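Local coordinates for conserved hypothetical protein (Deinococcus radiodurans, PDB 2A1V), which is of unknown function but belongs to the YjbR family, small alpha/beta proteins built on an antiparallel sheet and related to the TfoX N-terminal domain, at residues Q8-L13 with D55-S60; Q73-S78 with T98-L103; G110-V115 with L128-S133. All blocks are in the same frame, centred on the assembly; numbering follows the deposited sequence. Where two conformers were deposited one is given.

Contact 1: Q8-L13 with D55-S60; sequences QTVDDL and DPLRLS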
ATOM      1  N   GLN A   8       8.017  -8.871   4.615  1.00 23.48           N
ATOM      2  CA  GLN A   8       7.534  -9.569   5.772  1.00 23.66           C
ATOM      3  C   GLN A   8       7.665  -8.738   7.067  1.00 23.41           C
ATOM      4  O   GLN A   8       7.077  -9.113   8.115  1.00 24.32           O
ATOM      5  CB  GLN A   8       8.204 -10.957   5.863  1.00 23.58           C
ATOM      6  CG  GLN A   8       7.526 -12.000   4.932  1.00 24.54           C
ATOM      7  CD  GLN A   8       8.002 -13.440   5.111  1.00 25.43           C
ATOM      8  OE1 GLN A   8       7.809 -14.032   6.167  1.00 30.47           O
ATOM      9  NE2 GLN A   8       8.624 -14.008   4.072  1.00 25.66           N
ATOM     10  N   THR A   9       8.409  -7.626   7.018  1.00 21.07           N
ATOM     11  CA  THR A   9       8.591  -6.786   8.195  1.00 21.14           C
ATOM     12  C   THR A   9       8.223  -5.355   7.894  1.00 19.92           C
ATOM     13  O   THR A   9       8.173  -4.940   6.759  1.00 18.88           O
ATOM     14  CB  THR A   9      10.087  -6.765   8.686  1.00 22.04           C
ATOM     15  OG1 THR A   9      10.911  -6.148   7.683  1.00 23.31           O
ATOM     16  CG2 THR A   9      10.633  -8.198   8.990  1.00 20.63           C
ATOM     17  N   VAL A  10       8.048  -4.595   8.951  1.00 19.75           N
ATOM     18  CA  VAL A  10       7.766  -3.181   8.880  1.00 20.66           C
ATOM     19  C   VAL A  10       8.907  -2.496   8.173  1.00 20.10           C
ATOM     20  O   VAL A  10       8.659  -1.601   7.390  1.00 19.64           O
ATOM     21  CB  VAL A  10       7.566  -2.563  10.321  1.00 20.53           C
ATOM     22  CG1 VAL A  10       7.265  -1.103  10.247  1.00 20.68           C
ATOM     23  CG2 VAL A  10       6.436  -3.258  11.026  1.00 22.72           C
ATOM     24  N   ASP A  11      10.145  -2.898   8.503  1.00 20.27           N
ATOM     25  CA  ASP A  11      11.371  -2.374   7.866  1.00 22.00           C
ATOM     26  C   ASP A  11      11.301  -2.539   6.357  1.00 21.76           C
ATOM     27  O   ASP A  11      11.653  -1.610   5.645  1.00 21.22           O
ATOM     28  CB  ASP A  11      12.671  -3.056   8.336  1.00 23.40           C
ATOM     29  CG  ASP A  11      12.614  -3.586   9.789  1.00 27.67           C
ATOM     30  OD1 ASP A  11      11.630  -4.307  10.176  1.00 32.82           O
ATOM     31  OD2 ASP A  11      13.577  -3.324  10.540  1.00 31.54           O
ATOM     32  N   ASP A  12      10.787  -3.690   5.885  1.00 21.82           N
ATOM     33  CA  ASP A  12      10.563  -3.947   4.450  1.00 21.96           C
ATOM     34  C   ASP A  12       9.580  -2.901   3.823  1.00 22.22           C
ATOM     35  O   ASP A  12       9.791  -2.385   2.717  1.00 19.25           O
ATOM     36  CB  ASP A  12      10.001  -5.382   4.233  1.00 22.40           C
ATOM     37  CG  ASP A  12      11.046  -6.494   4.496  1.00 25.12           C
ATOM     38  OD1 ASP A  12      12.268  -6.237   4.364  1.00 23.79           O
ATOM     39  OD2 ASP A  12      10.637  -7.659   4.778  1.00 27.36           O
ATOM     40  N   LEU A  13       8.516  -2.599   4.567  1.00 22.80           N
ATOM     41  CA  LEU A  13       7.483  -1.683   4.122  1.00 23.26           C
ATOM     42  C   LEU A  13       7.965  -0.241   4.114  1.00 23.61           C
ATOM     43  O   LEU A  13       7.696   0.477   3.158  1.00 22.61           O
ATOM     44  CB  LEU A  13       6.258  -1.794   5.023  1.00 23.35           C
ATOM     45  CG  LEU A  13       5.559  -3.160   5.146  1.00 23.20           C
ATOM     46  CD1 LEU A  13       4.341  -3.012   6.058  1.00 23.82           C
ATOM     47  CD2 LEU A  13       5.148  -3.729   3.801  1.00 20.55           C
ATOM     48  N   ASP A  55       2.268 -10.441  14.410  1.00 23.18           N
ATOM     49  CA  ASP A  55       3.214 -11.280  13.677  1.00 23.27           C
ATOM     50  C   ASP A  55       2.473 -12.571  13.281  1.00 22.56           C
ATOM     51  O   ASP A  55       2.048 -13.300  14.146  1.00 23.21           O
ATOM     52  CB  ASP A  55       4.398 -11.549  14.601  1.00 24.28           C
ATOM     53  CG  ASP A  55       5.499 -12.405  13.978  1.00 27.72           C
ATOM     54  OD1 ASP A  55       5.489 -12.777  12.775  1.00 31.99           O
ATOM     55  OD2 ASP A  55       6.405 -12.749  14.773  1.00 38.37           O
ATOM     56  N   PRO A  56       2.273 -12.832  11.984  1.00 20.67           N
ATOM     57  CA  PRO A  56       2.724 -12.026  10.851  1.00 21.18           C
ATOM     58  C   PRO A  56       1.897 -10.733  10.682  1.00 20.83           C
ATOM     59  O   PRO A  56       0.696 -10.613  11.117  1.00 19.65           O
ATOM     60  CB  PRO A  56       2.556 -12.976   9.634  1.00 20.80           C
ATOM     61  CG  PRO A  56       1.408 -13.808   9.988  1.00 22.02           C
ATOM     62  CD  PRO A  56       1.554 -14.032  11.525  1.00 21.60           C
ATOM     63  N   LEU A  57       2.559  -9.762  10.078  1.00 18.99           N
ATOM     64  CA  LEU A  57       1.900  -8.536   9.758  1.00 18.91           C
ATOM     65  C   LEU A  57       0.737  -8.791   8.789  1.00 18.62           C
ATOM     66  O   LEU A  57       0.709  -9.766   8.014  1.00 16.63           O
ATOM     67  CB  LEU A  57       2.906  -7.546   9.156  1.00 19.83           C
ATOM     68  CG  LEU A  57       4.036  -6.981  10.019  1.00 19.50           C
ATOM     69  CD1 LEU A  57       4.976  -6.081   9.127  1.00 22.30           C
ATOM     70  CD2 LEU A  57       3.539  -6.127  11.197  1.00 20.38           C
ATOM     71  N   ARG A  58      -0.239  -7.892   8.861  1.00 18.80           N
ATOM     72  CA  ARG A  58      -1.276  -7.802   7.851  1.00 19.39           C
ATOM     73  C   ARG A  58      -1.259  -6.427   7.212  1.00 18.56           C
ATOM     74  O   ARG A  58      -1.335  -5.398   7.887  1.00 17.27           O
ATOM     75  CB  ARG A  58      -2.666  -8.118   8.435  1.00 20.96           C
ATOM     76  CG  ARG A  58      -2.592  -9.298   9.367  1.00 25.83           C
ATOM     77  CD  ARG A  58      -3.742 -10.242   9.218  1.00 32.23           C
ATOM     78  NE  ARG A  58      -3.311 -11.559   9.705  1.00 34.69           N
ATOM     79  CZ  ARG A  58      -3.997 -12.673   9.514  1.00 35.17           C
ATOM     80  NH1 ARG A  58      -5.169 -12.640   8.868  1.00 34.33           N
ATOM     81  NH2 ARG A  58      -3.524 -13.817  10.016  1.00 36.99           N
ATOM     82  N   LEU A  59      -1.142  -6.457   5.886  1.00 17.22           N
ATOM     83  CA  LEU A  59      -0.970  -5.292   5.112  1.00 16.77           C
ATOM     84  C   LEU A  59      -2.255  -4.991   4.324  1.00 16.43           C
ATOM     85  O   LEU A  59      -2.681  -5.770   3.456  1.00 16.12           O
ATOM     86  CB  LEU A  59       0.231  -5.486   4.178  1.00 16.30           C
ATOM     87  CG  LEU A  59       0.507  -4.272   3.289  1.00 16.79           C
ATOM     88  CD1 LEU A  59       0.813  -3.068   4.137  1.00 18.84           C
ATOM     89  CD2 LEU A  59       1.619  -4.546   2.251  1.00 17.20           C
ATOM     90  N   SER A  60      -2.840  -3.843   4.637  1.00 15.43           N
ATOM     91  CA  SER A  60      -4.003  -3.340   3.924  1.00 15.96           C
ATOM     92  C   SER A  60      -3.577  -2.310   2.872  1.00 15.23           C
ATOM     93  O   SER A  60      -2.824  -1.408   3.163  1.00 14.53           O
ATOM     94  CB  SER A  60      -5.030  -2.737   4.896  1.00 15.21           C
ATOM     95  OG  SER A  60      -5.658  -3.745   5.704  1.00 16.21           O
TER
HETATM   96  O   HOH W   1       5.058 -10.365   8.754  1.00 15.25           O

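Contact 2: Q73-S78 with T98-L103; sequences QAHPQS and TVPAEL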
ATOM      1  N   GLN A  73      -9.157 -14.498  -5.281  1.00 34.64           N
ATOM      2  CA  GLN A  73      -9.397 -15.837  -5.831  0.50 34.70           C
ATOM      3  C   GLN A  73      -8.061 -16.593  -6.017  1.00 34.28           C
ATOM      4  O   GLN A  73      -7.979 -17.795  -5.788  1.00 35.10           O
ATOM      5  CB  GLN A  73     -10.259 -15.769  -7.130  0.50 34.85           C
ATOM      6  CG  GLN A  73      -9.524 -15.912  -8.489  0.50 35.41           C
ATOM      7  CD  GLN A  73     -10.479 -15.803  -9.699  0.50 36.38           C
ATOM      8  OE1 GLN A  73     -11.459 -16.550  -9.795  0.50 40.08           O
ATOM      9  NE2 GLN A  73     -10.189 -14.873 -10.622  0.50 35.93           N
ATOM     10  N   ALA A  74      -7.007 -15.894  -6.389  1.00 33.14           N
ATOM     11  CA  ALA A  74      -5.699 -16.519  -6.515  1.00 32.44           C
ATOM     12  C   ALA A  74      -4.980 -16.848  -5.199  1.00 31.76           C
ATOM     13  O   ALA A  74      -4.036 -17.680  -5.190  1.00 31.71           O
ATOM     14  CB  ALA A  74      -4.811 -15.626  -7.334  1.00 32.79           C
ATOM     15  N   HIS A  75      -5.358 -16.168  -4.105  1.00 30.54           N
ATOM     16  CA  HIS A  75      -4.667 -16.341  -2.803  1.00 29.42           C
ATOM     17  C   HIS A  75      -5.662 -16.260  -1.658  1.00 28.72           C
ATOM     18  O   HIS A  75      -5.517 -15.408  -0.790  1.00 27.21           O
ATOM     19  CB  HIS A  75      -3.633 -15.226  -2.590  1.00 29.71           C
ATOM     20  CG  HIS A  75      -2.626 -15.102  -3.689  1.00 28.86           C
ATOM     21  ND1 HIS A  75      -1.501 -15.889  -3.757  1.00 31.18           N
ATOM     22  CD2 HIS A  75      -2.559 -14.254  -4.747  1.00 30.33           C
ATOM     23  CE1 HIS A  75      -0.792 -15.544  -4.821  1.00 32.16           C
ATOM     24  NE2 HIS A  75      -1.419 -14.559  -5.442  1.00 28.90           N
ATOM     25  N   PRO A  76      -6.672 -17.166  -1.635  1.00 28.43           N
ATOM     26  CA  PRO A  76      -7.843 -17.040  -0.723  1.00 27.25           C
ATOM     27  C   PRO A  76      -7.489 -17.188   0.751  1.00 26.38           C
ATOM     28  O   PRO A  76      -8.170 -16.634   1.632  1.00 23.92           O
ATOM     29  CB  PRO A  76      -8.756 -18.184  -1.156  1.00 27.25           C
ATOM     30  CG  PRO A  76      -7.836 -19.155  -1.897  1.00 28.80           C
ATOM     31  CD  PRO A  76      -6.722 -18.379  -2.476  1.00 28.57           C
ATOM     32  N   GLN A  77      -6.423 -17.923   1.034  1.00 25.67           N
ATOM     33  CA  GLN A  77      -5.991 -18.071   2.406  1.00 25.90           C
ATOM     34  C   GLN A  77      -5.178 -16.859   2.911  1.00 25.33           C
ATOM     35  O   GLN A  77      -4.992 -16.759   4.090  1.00 25.74           O
ATOM     36  CB  GLN A  77      -5.180 -19.367   2.596  1.00 26.34           C
ATOM     37  CG  GLN A  77      -6.068 -20.569   2.837  1.00 27.96           C
ATOM     38  CD  GLN A  77      -6.847 -20.956   1.602  1.00 26.61           C
ATOM     39  OE1 GLN A  77      -6.264 -21.352   0.603  1.00 28.06           O
ATOM     40  NE2 GLN A  77      -8.157 -20.784   1.648  1.00 27.60           N
ATOM     41  N   SER A  78      -4.713 -15.976   2.016  1.00 24.94           N
ATOM     42  CA  SER A  78      -3.740 -14.897   2.323  1.00 24.26           C
ATOM     43  C   SER A  78      -4.197 -13.462   2.000  1.00 23.71           C
ATOM     44  O   SER A  78      -3.593 -12.457   2.489  1.00 22.83           O
ATOM     45  CB  SER A  78      -2.432 -15.153   1.599  1.00 24.15           C
ATOM     46  OG  SER A  78      -1.772 -16.280   2.131  1.00 24.02           O
ATOM     47  N   THR A  98       3.503 -16.233   1.864  1.00 23.47           N
ATOM     48  CA  THR A  98       2.634 -17.019   1.030  1.00 22.56           C
ATOM     49  C   THR A  98       2.263 -16.303  -0.246  1.00 23.35           C
ATOM     50  O   THR A  98       1.807 -16.930  -1.183  1.00 22.51           O
ATOM     51  CB  THR A  98       1.337 -17.435   1.797  1.00 22.33           C
ATOM     52  OG1 THR A  98       0.691 -16.293   2.414  1.00 21.61           O
ATOM     53  CG2 THR A  98       1.675 -18.415   2.856  1.00 22.64           C
ATOM     54  N   VAL A  99       2.425 -14.981  -0.285  1.00 23.80           N
ATOM     55  CA  VAL A  99       2.244 -14.228  -1.529  1.00 23.70           C
ATOM     56  C   VAL A  99       3.640 -13.730  -1.952  1.00 24.00           C
ATOM     57  O   VAL A  99       4.380 -13.196  -1.124  1.00 23.25           O
ATOM     58  CB  VAL A  99       1.244 -13.042  -1.304  1.00 24.12           C
ATOM     59  CG1 VAL A  99       1.180 -12.114  -2.487  1.00 24.50           C
ATOM     60  CG2 VAL A  99      -0.138 -13.576  -0.968  1.00 24.75           C
ATOM     61  N   PRO A 100       4.021 -13.942  -3.226  1.00 23.97           N
ATOM     62  CA  PRO A 100       5.324 -13.545  -3.680  1.00 24.12           C
ATOM     63  C   PRO A 100       5.658 -12.083  -3.375  1.00 23.14           C
ATOM     64  O   PRO A 100       4.848 -11.216  -3.622  1.00 22.02           O
ATOM     65  CB  PRO A 100       5.231 -13.782  -5.202  1.00 24.18           C
ATOM     66  CG  PRO A 100       4.271 -14.855  -5.359  1.00 24.78           C
ATOM     67  CD  PRO A 100       3.267 -14.610  -4.303  1.00 24.87           C
ATOM     68  N   ALA A 101       6.857 -11.870  -2.848  1.00 23.77           N
ATOM     69  CA  ALA A 101       7.369 -10.570  -2.439  1.00 24.70           C
ATOM     70  C   ALA A 101       7.294  -9.527  -3.547  1.00 24.95           C
ATOM     71  O   ALA A 101       6.997  -8.346  -3.292  1.00 24.66           O
ATOM     72  CB  ALA A 101       8.800 -10.704  -1.976  1.00 24.64           C
ATOM     73  N   GLU A 102       7.585  -9.983  -4.765  1.00 24.86           N
ATOM     74  CA  GLU A 102       7.614  -9.069  -5.900  0.50 24.80           C
ATOM     75  C   GLU A 102       6.188  -8.582  -6.191  1.00 24.19           C
ATOM     76  O   GLU A 102       5.998  -7.386  -6.366  1.00 22.27           O
ATOM     77  CB  GLU A 102       8.299  -9.728  -7.104  0.50 24.79           C
ATOM     78  CG  GLU A 102       8.217  -8.990  -8.426  0.50 25.45           C
ATOM     79  CD  GLU A 102       8.912  -9.788  -9.487  0.50 25.98           C
ATOM     80  OE1 GLU A 102      10.156  -9.760  -9.499  0.50 29.60           O
ATOM     81  OE2 GLU A 102       8.229 -10.491 -10.250  0.50 26.19           O
ATOM     82  N   LEU A 103       5.205  -9.486  -6.182  1.00 23.91           N
ATOM     83  CA  LEU A 103       3.815  -9.093  -6.311  1.00 23.77           C
ATOM     84  C   LEU A 103       3.400  -8.108  -5.200  1.00 22.71           C
ATOM     85  O   LEU A 103       2.796  -7.070  -5.489  1.00 23.01           O
ATOM     86  CB  LEU A 103       2.902 -10.314  -6.312  1.00 24.22           C
ATOM     87  CG  LEU A 103       1.411 -10.017  -6.295  1.00 23.78           C
ATOM     88  CD1 LEU A 103       0.977  -9.168  -7.494  1.00 25.11           C
ATOM     89  CD2 LEU A 103       0.609 -11.365  -6.282  1.00 26.14           C
TER

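Contact 3: G110-V115 with L128-S133; sequences GSYLLV and LGLPDS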
ATOM      1  N   GLY A 110       1.411   0.068  -6.350  1.00 17.07           N
ATOM      2  CA  GLY A 110       0.163   0.291  -7.056  1.00 16.69           C
ATOM      3  C   GLY A 110      -0.890   1.053  -6.247  1.00 17.05           C
ATOM      4  O   GLY A 110      -1.665   1.880  -6.804  1.00 17.46           O
ATOM      5  N   SER A 111      -0.958   0.751  -4.944  1.00 15.98           N
ATOM      6  CA  SER A 111      -1.940   1.365  -4.044  1.00 15.82           C
ATOM      7  C   SER A 111      -1.644   2.887  -3.934  1.00 16.07           C
ATOM      8  O   SER A 111      -2.520   3.706  -4.116  1.00 15.19           O
ATOM      9  CB  SER A 111      -1.895   0.687  -2.659  1.00 15.75           C
ATOM     10  OG  SER A 111      -2.805   1.296  -1.755  1.00 14.95           O
ATOM     11  N   TYR A 112      -0.374   3.214  -3.692  1.00 15.73           N
ATOM     12  CA  TYR A 112       0.160   4.591  -3.770  1.00 16.46           C
ATOM     13  C   TYR A 112      -0.242   5.301  -5.063  1.00 16.36           C
ATOM     14  O   TYR A 112      -0.767   6.408  -5.012  1.00 16.57           O
ATOM     15  CB  TYR A 112       1.704   4.591  -3.618  1.00 16.24           C
ATOM     16  CG  TYR A 112       2.393   5.920  -3.866  1.00 14.83           C
ATOM     17  CD1 TYR A 112       2.733   6.298  -5.140  1.00 17.37           C
ATOM     18  CD2 TYR A 112       2.640   6.818  -2.819  1.00 16.23           C
ATOM     19  CE1 TYR A 112       3.294   7.530  -5.390  1.00 17.05           C
ATOM     20  CE2 TYR A 112       3.236   8.036  -3.034  1.00 16.25           C
ATOM     21  CZ  TYR A 112       3.568   8.392  -4.333  1.00 17.04           C
ATOM     22  OH  TYR A 112       4.166   9.591  -4.596  1.00 14.15           O
ATOM     23  N   LEU A 113       0.033   4.688  -6.214  1.00 17.14           N
ATOM     24  CA  LEU A 113      -0.321   5.312  -7.522  1.00 17.62           C
ATOM     25  C   LEU A 113      -1.809   5.565  -7.691  1.00 17.65           C
ATOM     26  O   LEU A 113      -2.241   6.643  -8.162  1.00 17.09           O
ATOM     27  CB  LEU A 113       0.183   4.488  -8.687  1.00 17.48           C
ATOM     28  CG  LEU A 113       1.682   4.662  -8.910  1.00 24.08           C
ATOM     29  CD1 LEU A 113       2.225   3.503  -9.846  1.00 28.22           C
ATOM     30  CD2 LEU A 113       1.989   6.050  -9.495  1.00 22.96           C
ATOM     31  N   LEU A 114      -2.588   4.574  -7.291  1.00 17.79           N
ATOM     32  CA  LEU A 114      -4.034   4.668  -7.413  1.00 18.38           C
ATOM     33  C   LEU A 114      -4.505   5.834  -6.583  1.00 17.51           C
ATOM     34  O   LEU A 114      -5.332   6.635  -7.004  1.00 16.24           O
ATOM     35  CB  LEU A 114      -4.646   3.348  -6.943  1.00 18.83           C
ATOM     36  CG  LEU A 114      -6.112   3.031  -6.816  1.00 22.32           C
ATOM     37  CD1 LEU A 114      -6.266   1.459  -6.840  1.00 24.60           C
ATOM     38  CD2 LEU A 114      -6.676   3.615  -5.542  1.00 26.72           C
ATOM     39  N   VAL A 115      -4.002   5.928  -5.367  1.00 16.70           N
ATOM     40  CA  VAL A 115      -4.382   7.032  -4.509  1.00 18.65           C
ATOM     41  C   VAL A 115      -4.014   8.408  -5.085  1.00 17.98           C
ATOM     42  O   VAL A 115      -4.815   9.318  -5.044  1.00 17.17           O
ATOM     43  CB  VAL A 115      -3.907   6.854  -3.047  1.00 18.14           C
ATOM     44  CG1 VAL A 115      -4.176   8.099  -2.252  1.00 19.70           C
ATOM     45  CG2 VAL A 115      -4.586   5.644  -2.399  1.00 20.14           C
ATOM     46  N   LEU A 128       2.582  19.436  -6.629  1.00 27.99           N
ATOM     47  CA  LEU A 128       3.258  18.721  -5.589  1.00 28.25           C
ATOM     48  C   LEU A 128       4.374  17.885  -6.217  1.00 29.00           C
ATOM     49  O   LEU A 128       5.439  17.673  -5.613  1.00 31.23           O
ATOM     50  CB  LEU A 128       2.182  17.892  -4.885  1.00 28.61           C
ATOM     51  CG  LEU A 128       2.360  17.275  -3.531  1.00 27.52           C
ATOM     52  CD1 LEU A 128       2.726  18.278  -2.492  1.00 25.04           C
ATOM     53  CD2 LEU A 128       1.094  16.537  -3.204  1.00 26.26           C
ATOM     54  N   GLY A 129       4.156  17.443  -7.451  1.00 28.70           N
ATOM     55  CA  GLY A 129       5.078  16.550  -8.119  1.00 28.01           C
ATOM     56  C   GLY A 129       4.819  15.077  -7.834  1.00 28.49           C
ATOM     57  O   GLY A 129       5.770  14.309  -7.586  1.00 32.52           O
ATOM     58  N   LEU A 130       3.573  14.629  -7.918  1.00 26.12           N
ATOM     59  CA  LEU A 130       3.287  13.201  -7.811  1.00 25.38           C
ATOM     60  C   LEU A 130       3.441  12.550  -9.171  1.00 25.02           C
ATOM     61  O   LEU A 130       2.855  13.041 -10.116  1.00 24.81           O
ATOM     62  CB  LEU A 130       1.853  12.987  -7.317  1.00 24.10           C
ATOM     63  CG  LEU A 130       1.540  13.633  -5.973  1.00 22.58           C
ATOM     64  CD1 LEU A 130       0.089  13.400  -5.590  1.00 19.84           C
ATOM     65  CD2 LEU A 130       2.507  13.138  -4.874  1.00 20.16           C
ATOM     66  N   PRO A 131       4.215  11.434  -9.278  1.00 24.88           N
ATOM     67  CA  PRO A 131       4.503  10.904 -10.608  1.00 25.52           C
ATOM     68  C   PRO A 131       3.388  10.042 -11.232  1.00 25.68           C
ATOM     69  O   PRO A 131       2.589   9.443 -10.511  1.00 26.11           O
ATOM     70  CB  PRO A 131       5.754  10.104 -10.381  1.00 24.10           C
ATOM     71  CG  PRO A 131       5.514   9.506  -9.028  1.00 25.61           C
ATOM     72  CD  PRO A 131       4.878  10.628  -8.238  1.00 25.55           C
ATOM     73  N   ASP A 132       3.320  10.038 -12.567  0.60 26.19           N
ATOM     74  CA  ASP A 132       2.387   9.177 -13.334  0.60 26.64           C
ATOM     75  C   ASP A 132       2.683   7.684 -13.119  0.60 26.17           C
ATOM     76  O   ASP A 132       1.767   6.903 -12.938  0.60 26.44           O
ATOM     77  CB  ASP A 132       2.446   9.492 -14.849  0.60 27.06           C
ATOM     78  CG  ASP A 132       1.415   8.681 -15.685  0.60 27.91           C
ATOM     79  OD1 ASP A 132       0.185   8.667 -15.392  0.60 31.56           O
ATOM     80  OD2 ASP A 132       1.841   8.067 -16.677  0.60 31.80           O
ATOM     81  N   SER A 133       3.962   7.320 -13.125  1.00 26.09           N
ATOM     82  CA  SER A 133       4.406   5.920 -12.860  1.00 26.70           C
ATOM     83  C   SER A 133       5.620   5.934 -11.949  1.00 26.87           C
ATOM     84  O   SER A 133       6.220   7.008 -11.732  1.00 26.69           O
ATOM     85  CB  SER A 133       4.770   5.173 -14.169  1.00 26.35           C
ATOM     86  OG  SER A 133       5.839   5.834 -14.877  1.00 24.56           O
TER

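Contact 1: Q8-L13 with D55-S60
Leu57 drives one methyl, CD1, against the first turn of helix 10-17, and most of what the two segments share is gathered round that carbon. It lies 3.4 Å from Val10 N and 3.5 Å from Thr9 C, so the methyl packs on the backbone of the helix start as well as on side chains. From the first turn of the helix Val10 brings CG2 to 3.7 Å from Leu57 CD1, the two side chains crossing at about a right angle. CG of Leu57 stands anti to its own carbonyl carbon (chi1 -67°), which aims the branched end at the helix. Farther into helix and strand, Leu13 and Leu59 run past each other in opposite directions, and both methyls of each take part: Leu13 CD2 is 3.9 Å from Leu59 CD2, and Leu13 CD1 is 4.0 Å from Leu59 CD1. An alanine in place of Leu57 would probably leave a gap against the first helical turn and take from Val10 CG2 the methyl it packs on across the contact. No direct hydrogen bond joins the segments; instead a water donates to Gln8 O and accepts from Leu57 N, at 2.9 Å from that nitrogen. Leu59 bonds through its backbone to Val93 of strand 90-94, and Leu57 likewise to Leu95.

The helix start is held by its own polar atoms. Asp12 N donates to Thr9 OG1 (3.0 Å), while Asp12 OD2 takes two backbone N-H groups: that of Gln8 almost straight, at 177°, on the anti lone pair, and that of Thr9 from above the carboxylate plane. This is an instance of a helix start closed by a capping box and docked on an antiparallel sheet through apolar side chains.

Contact 2: Q73-S78 with T98-L103
His75, the first residue past helix 65-74 to abandon helical backbone angles, faces the loop 98-100 that leads into helix 101-119, where Pro100 occupies the N-cap position. The backbones come nearest at Ser78 and Thr98, and Ser78 N closes its own turn on His75 O at 3.0 Å. Across this junction the His75 ring takes most of the side-chain contacts. Val99 sets CG2 over one ring face, 4.2 Å from the centroid of the His75 ring and 25° off the normal, a CH-pi contact displaced toward the ring's rim. That methyl stands anti to the carbonyl carbon of Val99 and also meets Ser78 CB at 3.8 Å, touching both histidine and serine. Further out, Leu103 CD2 approaches His75 NE2 obliquely to 3.9 Å, while Pro100 CD lies 4.2 Å from His75 CE1, also obliquely. Ser78 OG lies 2.5 Å from Thr98 OG1, so short that its exact length is doubtful; Thr98 OG1 is also hydrogen-bonded to Asp96 OD1. The contact places the chain just past helix 65-74 beside the start of helix 101-119, while Ser78 pairs through its backbone with Thr94 as the chain enters edge strand 79-81.

Contact 3: G110-V115 with L128-S133
Leu113 sets an apolar methyl against two successive backbone carbonyls: its CD2 is 3.6 Å from Pro131 O and 3.6 Å from Asp132 O, and no hydrogen bond crosses between the segments. The motif that leads into this packing is a Schellman motif, which ends helix 122-128 with Gly129 at the C-prime position; Leu130 N reaches Arg125 O and Gly129 N reaches Lys126 O. The positive phi of Gly129, 87°, would push a side chain against the preceding carbonyl oxygen, which explains a glycine at the turn. After it, residues 130-133 lie against a different helix, 101-119.

Leu113 is aimed at this segment by its CG, which lies anti to the carbonyl carbon (chi1 -77°), and its CD2 also comes within 4.1 Å of Ser133 CA. One residue earlier, Tyr112, with CG anti to the backbone N (chi1 172°), brings its phenol end to Leu130 and Pro131. The proline ring crosses the tyrosine side chain at about a right angle, and Pro131 CD sits at the edge of the aromatic ring, near its plane. The hydroxyl is engaged in a hydrogen bond with Pro21 O, and the ring makes an edge-to-face contact with Tyr47. Leu130 also rests on Val38 of the sheet, and Lys117 NZ bonds to Asp132 O. At the far end of the phenol, Tyr112 OH touches two carbons at the same distance, Leu130 CD2 and Pro131 CD, each 3.9 Å away.

How the contacts relate
The three contacts follow one another along the chain without overlap. Contact 1 joins a helix start to a strand, contact 2 the regions next to two helix ends, and contact 3 a helix to the loop after another helix. Contacts 2 and 3 both use helix 101-119: contact 2 engages its N-terminal end, contact 3 residues 110-115 farther along, with centres 23 Å apart and on opposite sides of the chain's centre. Contact 1 lies 14 Å from contact 2 between centres, and strand 58-62 leads on to helix 65-74; it lies 21 Å from contact 3. None touches another, the nearest atoms being about 6 to 7 Å apart. With no function established, none can be assigned to an active site.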